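Local coordinates for protein putative aldo/keto reductase (Salmonella enterica subsp. enterica serovar Typhimurium, PDB 4R9O) that probably acts as an NADP(H)-dependent oxidoreductase of the aldo/keto reductase family, built on a TIM-barrel fold, at residues Gln191-Leu195 with Arg292-Leu296; Phe146-His150 with Arg174-Thr178. One frame throughout, in Å; residues are numbered along the deposited sequence.

Contact 1 (Gln191-Leu195 with Arg292-Leu296); sequences QPLLL and RKAAL
The only polar link between the two segments is a weak hydrogen bond from Gln191 NE2 to Arg292 O (3.4 Å, 152° at the hydrogen). Arg292 O already accepts the helical bond from Leu296 N (3.1 Å), while the glutamine amide also donates to Pro188 O. Beyond CG the Gln191 chain is extended, which carries the amide across to the last turn of the helix.

The rest is packing. Gln191 OE1 lies 3.2 Å from Arg292 CG, against the methylene part of the arginine; it is also near NH1, but at an angle too poor for a bond, and the amide and guanidinium planes stand 76° apart. Arg292 has CG anti to its own N (chi1 172°) and runs outstretched to the leucines: Leu194 CD2 meets the guanidinium edge at NH1 (3.7 Å), and Leu195 CD1 approaches NH2 obliquely. Leu296 CD2 and Ala295 CB both approach the amide nitrogen from the helix.

The contact fastens the end of the C-terminal helix 285-296 to the loop between strand 182-185 and helix 198-205. Gln191 and Leu194 also pack on Trp252 of helix 245-254, Leu194 reaches Leu199 of helix 198-205, and Pro135 of a second subunit covers Leu194, Leu195 and Arg292.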
loop_
_atom_site.group_PDB
_atom_site.type_symbol
_atom_site.label_atom_id
_atom_site.label_comp_id
_atom_site.label_asym_id
_atom_site.label_seq_id
_atom_site.Cartn_x
_atom_site.Cartn_y
_atom_site.Cartn_z
ATOM N N GLN C 191 -7.945 4.642 13.843
ATOM C CA GLN C 191 -6.970 5.517 14.490
ATOM C C GLN C 191 -6.022 6.356 13.605
ATOM O O GLN C 191 -5.087 6.957 14.151
ATOM C CB GLN C 191 -6.079 4.683 15.438
ATOM C CG GLN C 191 -6.806 3.849 16.510
ATOM C CD GLN C 191 -5.829 3.152 17.474
ATOM O OE1 GLN C 191 -4.777 3.702 17.817
ATOM N NE2 GLN C 191 -6.163 1.934 17.889
ATOM N N PRO C 192 -6.240 6.427 12.269
ATOM C CA PRO C 192 -5.160 7.111 11.542
ATOM C C PRO C 192 -5.038 8.602 11.867
ATOM O O PRO C 192 -3.954 9.157 11.729
ATOM C CB PRO C 192 -5.547 6.909 10.072
ATOM C CG PRO C 192 -7.029 6.750 10.079
ATOM C CD PRO C 192 -7.336 6.026 11.359
ATOM N N LEU C 193 -6.117 9.237 12.310
ATOM C CA LEU C 193 -6.067 10.683 12.527
ATOM C C LEU C 193 -5.207 11.053 13.746
ATOM O O LEU C 193 -4.859 12.224 13.949
ATOM C CB LEU C 193 -7.480 11.243 12.678
ATOM C CG LEU C 193 -8.335 11.047 11.418
ATOM C CD1 LEU C 193 -9.689 11.721 11.588
ATOM C CD2 LEU C 193 -7.622 11.561 10.159
ATOM N N LEU C 194 -4.876 10.051 14.552
ATOM C CA LEU C 194 -4.038 10.262 15.727
ATOM C C LEU C 194 -2.643 10.721 15.335
ATOM O O LEU C 194 -1.998 11.482 16.064
ATOM C CB LEU C 194 -3.936 8.983 16.553
ATOM C CG LEU C 194 -5.026 8.747 17.608
ATOM C CD1 LEU C 194 -6.397 8.582 16.969
ATOM C CD2 LEU C 194 -4.669 7.539 18.443
ATOM N N LEU C 195 -2.185 10.256 14.177
ATOM C CA LEU C 195 -0.808 10.492 13.778
ATOM C C LEU C 195 -0.657 11.126 12.390
ATOM O O LEU C 195 0.464 11.436 11.976
ATOM C CB LEU C 195 -0.029 9.176 13.840
ATOM C CG LEU C 195 0.009 8.509 15.227
ATOM C CD1 LEU C 195 0.735 7.179 15.179
ATOM C CD2 LEU C 195 0.651 9.421 16.267
ATOM N N ARG C 292 -5.249 0.604 22.591
ATOM C CA ARG C 292 -4.752 0.887 21.245
ATOM C C ARG C 292 -4.240 -0.383 20.574
ATOM O O ARG C 292 -4.602 -0.683 19.433
ATOM C CB ARG C 292 -3.644 1.942 21.289
ATOM C CG ARG C 292 -2.938 2.154 19.947
ATOM C CD ARG C 292 -1.716 3.039 20.100
ATOM N NE ARG C 292 -0.925 3.115 18.869
ATOM C CZ ARG C 292 -1.012 4.102 17.978
ATOM N NH1 ARG C 292 -1.858 5.106 18.176
ATOM N NH2 ARG C 292 -0.256 4.089 16.884
ATOM N N LYS C 293 -3.417 -1.127 21.306
ATOM C CA LYS C 293 -2.735 -2.303 20.785
ATOM C C LYS C 293 -3.683 -3.482 20.573
ATOM O O LYS C 293 -3.552 -4.229 19.607
ATOM C CB LYS C 293 -1.592 -2.692 21.727
ATOM C CG LYS C 293 -0.506 -1.619 21.800
ATOM C CD LYS C 293 0.609 -1.976 22.773
ATOM C CE LYS C 293 1.719 -0.921 22.738
ATOM N NZ LYS C 293 2.852 -1.262 23.628
ATOM N N ALA C 294 -4.638 -3.649 21.474
ATOM C CA ALA C 294 -5.650 -4.685 21.300
ATOM C C ALA C 294 -6.417 -4.457 19.991
ATOM O O ALA C 294 -6.758 -5.410 19.284
ATOM C CB ALA C 294 -6.593 -4.710 22.481
ATOM N N ALA C 295 -6.641 -3.188 19.659
ATOM C CA ALA C 295 -7.370 -2.808 18.450
ATOM C C ALA C 295 -6.551 -2.940 17.164
ATOM O O ALA C 295 -7.112 -3.212 16.107
ATOM C CB ALA C 295 -7.870 -1.397 18.580
ATOM N N LEU C 296 -5.240 -2.727 17.242
ATOM C CA LEU C 296 -4.386 -2.827 16.055
ATOM C C LEU C 296 -3.787 -4.223 15.894
ATOM O O LEU C 296 -3.734 -4.759 14.790
ATOM C CB LEU C 296 -3.248 -1.799 16.112
ATOM C CG LEU C 296 -3.625 -0.321 16.108
ATOM C CD1 LEU C 296 -2.403 0.541 15.887
ATOM C CD2 LEU C 296 -4.671 -0.058 15.039
#

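Contact 2 (Phe146-His150 with Arg174-Thr178); sequences FQHLH and RLPFT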
loop_
_atom_site.group_PDB
_atom_site.type_symbol
_atom_site.label_atom_id
_atom_site.label_comp_id
_atom_site.label_asym_id
_atom_site.label_seq_id
_atom_site.Cartn_x
_atom_site.Cartn_y
_atom_site.Cartn_z
ATOM N N PHE C 146 -21.103 31.612 3.722
ATOM C CA PHE C 146 -20.956 31.741 5.167
ATOM C C PHE C 146 -21.111 33.199 5.606
ATOM O O PHE C 146 -21.788 33.471 6.601
ATOM C CB PHE C 146 -19.599 31.192 5.642
ATOM C CG PHE C 146 -19.519 29.682 5.677
ATOM C CD1 PHE C 146 -18.399 29.056 6.201
ATOM C CD2 PHE C 146 -20.552 28.893 5.190
ATOM C CE1 PHE C 146 -18.308 27.667 6.245
ATOM C CE2 PHE C 146 -20.468 27.505 5.226
ATOM C CZ PHE C 146 -19.331 26.896 5.759
ATOM N N GLN C 147 -20.490 34.125 4.869
ATOM C CA GLN C 147 -20.639 35.562 5.129
ATOM C C GLN C 147 -22.098 35.995 5.135
ATOM O O GLN C 147 -22.542 36.738 6.017
ATOM C CB GLN C 147 -19.893 36.407 4.089
ATOM C CG GLN C 147 -18.374 36.394 4.180
ATOM C CD GLN C 147 -17.879 35.852 5.494
ATOM O OE1 GLN C 147 -17.566 34.666 5.613
ATOM N NE2 GLN C 147 -17.808 36.716 6.499
ATOM N N HIS C 148 -22.838 35.561 4.124
ATOM C CA HIS C 148 -24.222 35.970 4.017
ATOM C C HIS C 148 -25.042 35.423 5.181
ATOM O O HIS C 148 -25.836 36.134 5.780
ATOM C CB HIS C 148 -24.821 35.512 2.693
ATOM C CG HIS C 148 -26.287 35.790 2.583
ATOM N ND1 HIS C 148 -27.241 34.804 2.704
ATOM C CD2 HIS C 148 -26.961 36.947 2.399
ATOM C CE1 HIS C 148 -28.442 35.339 2.577
ATOM N NE2 HIS C 148 -28.299 36.639 2.391
ATOM N N LEU C 149 -24.847 34.149 5.487
ATOM C CA LEU C 149 -25.595 33.481 6.551
ATOM C C LEU C 149 -25.268 34.088 7.924
ATOM O O LEU C 149 -26.131 34.189 8.806
ATOM C CB LEU C 149 -25.284 31.978 6.546
ATOM C CG LEU C 149 -26.069 31.057 5.605
ATOM C CD1 LEU C 149 -26.196 31.629 4.219
ATOM C CD2 LEU C 149 -25.425 29.684 5.522
ATOM N N HIS C 150 -24.012 34.484 8.098
ATOM C CA HIS C 150 -23.580 35.121 9.336
ATOM C C HIS C 150 -24.135 36.543 9.452
ATOM O O HIS C 150 -24.595 36.953 10.521
ATOM C CB HIS C 150 -22.051 35.135 9.418
ATOM C CG HIS C 150 -21.520 35.649 10.720
ATOM N ND1 HIS C 150 -21.468 34.875 11.860
ATOM C CD2 HIS C 150 -21.019 36.860 11.065
ATOM C CE1 HIS C 150 -20.953 35.586 12.849
ATOM N NE2 HIS C 150 -20.669 36.791 12.393
ATOM N N ARG C 174 -9.996 32.089 3.889
ATOM C CA ARG C 174 -10.986 32.978 3.299
ATOM C C ARG C 174 -11.930 33.595 4.332
ATOM O O ARG C 174 -12.685 34.508 4.009
ATOM C CB ARG C 174 -11.807 32.233 2.251
ATOM C CG ARG C 174 -10.978 31.481 1.191
ATOM C CD ARG C 174 -10.014 32.413 0.504
ATOM N NE ARG C 174 -9.566 31.915 -0.797
ATOM C CZ ARG C 174 -8.296 31.687 -1.114
ATOM N NH1 ARG C 174 -7.339 31.900 -0.220
ATOM N NH2 ARG C 174 -7.982 31.258 -2.328
ATOM N N LEU C 175 -11.888 33.100 5.565
ATOM C CA LEU C 175 -12.890 33.481 6.565
ATOM C C LEU C 175 -12.385 34.483 7.596
ATOM O O LEU C 175 -11.269 34.371 8.097
ATOM C CB LEU C 175 -13.412 32.232 7.272
ATOM C CG LEU C 175 -14.144 31.266 6.338
ATOM C CD1 LEU C 175 -14.465 29.939 7.018
ATOM C CD2 LEU C 175 -15.413 31.903 5.790
ATOM N N PRO C 176 -13.222 35.478 7.920
ATOM C CA PRO C 176 -12.883 36.474 8.939
ATOM C C PRO C 176 -13.117 35.952 10.362
ATOM O O PRO C 176 -12.727 36.604 11.330
ATOM C CB PRO C 176 -13.824 37.636 8.613
ATOM C CG PRO C 176 -15.014 36.973 8.001
ATOM C CD PRO C 176 -14.478 35.802 7.220
ATOM N N PHE C 177 -13.748 34.787 10.478
ATOM C CA PHE C 177 -13.949 34.150 11.777
ATOM C C PHE C 177 -13.369 32.735 11.803
ATOM O O PHE C 177 -13.250 32.083 10.761
ATOM C CB PHE C 177 -15.438 34.114 12.134
ATOM C CG PHE C 177 -16.341 33.909 10.948
ATOM C CD1 PHE C 177 -16.362 32.695 10.278
ATOM C CD2 PHE C 177 -17.168 34.927 10.507
ATOM C CE1 PHE C 177 -17.183 32.505 9.187
ATOM C CE2 PHE C 177 -17.997 34.741 9.422
ATOM C CZ PHE C 177 -18.001 33.529 8.756
ATOM N N THR C 178 -13.021 32.263 12.997
ATOM C CA THR C 178 -12.407 30.950 13.160
ATOM C C THR C 178 -13.371 29.800 12.895
ATOM O O THR C 178 -14.480 29.784 13.433
ATOM C CB THR C 178 -11.862 30.777 14.580
ATOM O OG1 THR C 178 -11.086 31.927 14.931
ATOM C CG2 THR C 178 -11.017 29.504 14.689
#
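Phe146 and His150, which both touch the Phe177 ring, are one helical turn apart and joined by the backbone bond from His150 N to Phe146 O (2.9 Å). This bond belongs to helix 139-151; between the helix and the loop 174-178 the contact is made by side chains in van der Waals touch. The loop runs from helix 165-173 into strand 182-185 of the TIM barrel and packs here on the neighbouring outer helix. Phe177 is at the centre. Its CG lies between the backbone N and the carbonyl carbon (chi1 35°), a cramped setting that brings the ring back beneath Pro176, whose CD sits 4.2 Å above the middle of one Phe177 ring face. The far end of the ring slips between helix side chains: Phe177 CE2 stands 3.8 Å above the His150 imidazole plane, displaced toward its rim, with the two rings inclined at 44°, while Phe177 CZ presents the ring edge to Phe146 CB at 4.2 Å.

Gln147 reaches the loop through a chain bent at its second torsion. Its amide runs alongside the Phe177 ring with the two planes 24° apart, and Gln147 CD comes to 3.8 Å from Pro176 CD. A further apolar touch lies deeper, where Leu175 CD1 meets the edge of the Phe146 ring at CD1 (4.1 Å).

Phe158 of strand 155-161 is stacked with the Phe146 ring and nearly parallel to that of Phe177, so Phe158 links the aromatic side chains of helix and loop to the barrel strand. On the outside, Arg174 forms a salt bridge with Asp140 and bonds backbone carbonyls of Gln203 and Gln204 of a third subunit. Within the contact itself cohesion rests on the fit of rings and methyl groups rather than on directional bonds.

Contact 2 comes wholly before contact 1 in the sequence, and the two are linked by strand 182-185: the loop 174-178 leads into it and the loop holding 191-195 follows it. They therefore belong to opposite ends of the barrel strands, with centres 35 Å apart and nearest atoms about 18 Å apart, and do not touch. Contact 1 is on the side of the loops that follow the strands, where the cofactor probably binds; the Ala295 side chain is about 8 Å from that of Leu220, a likely NADP(+) residue. In contact 2 the Phe146 side chain is about 10 Å from that of Ser161, another likely cofactor residue.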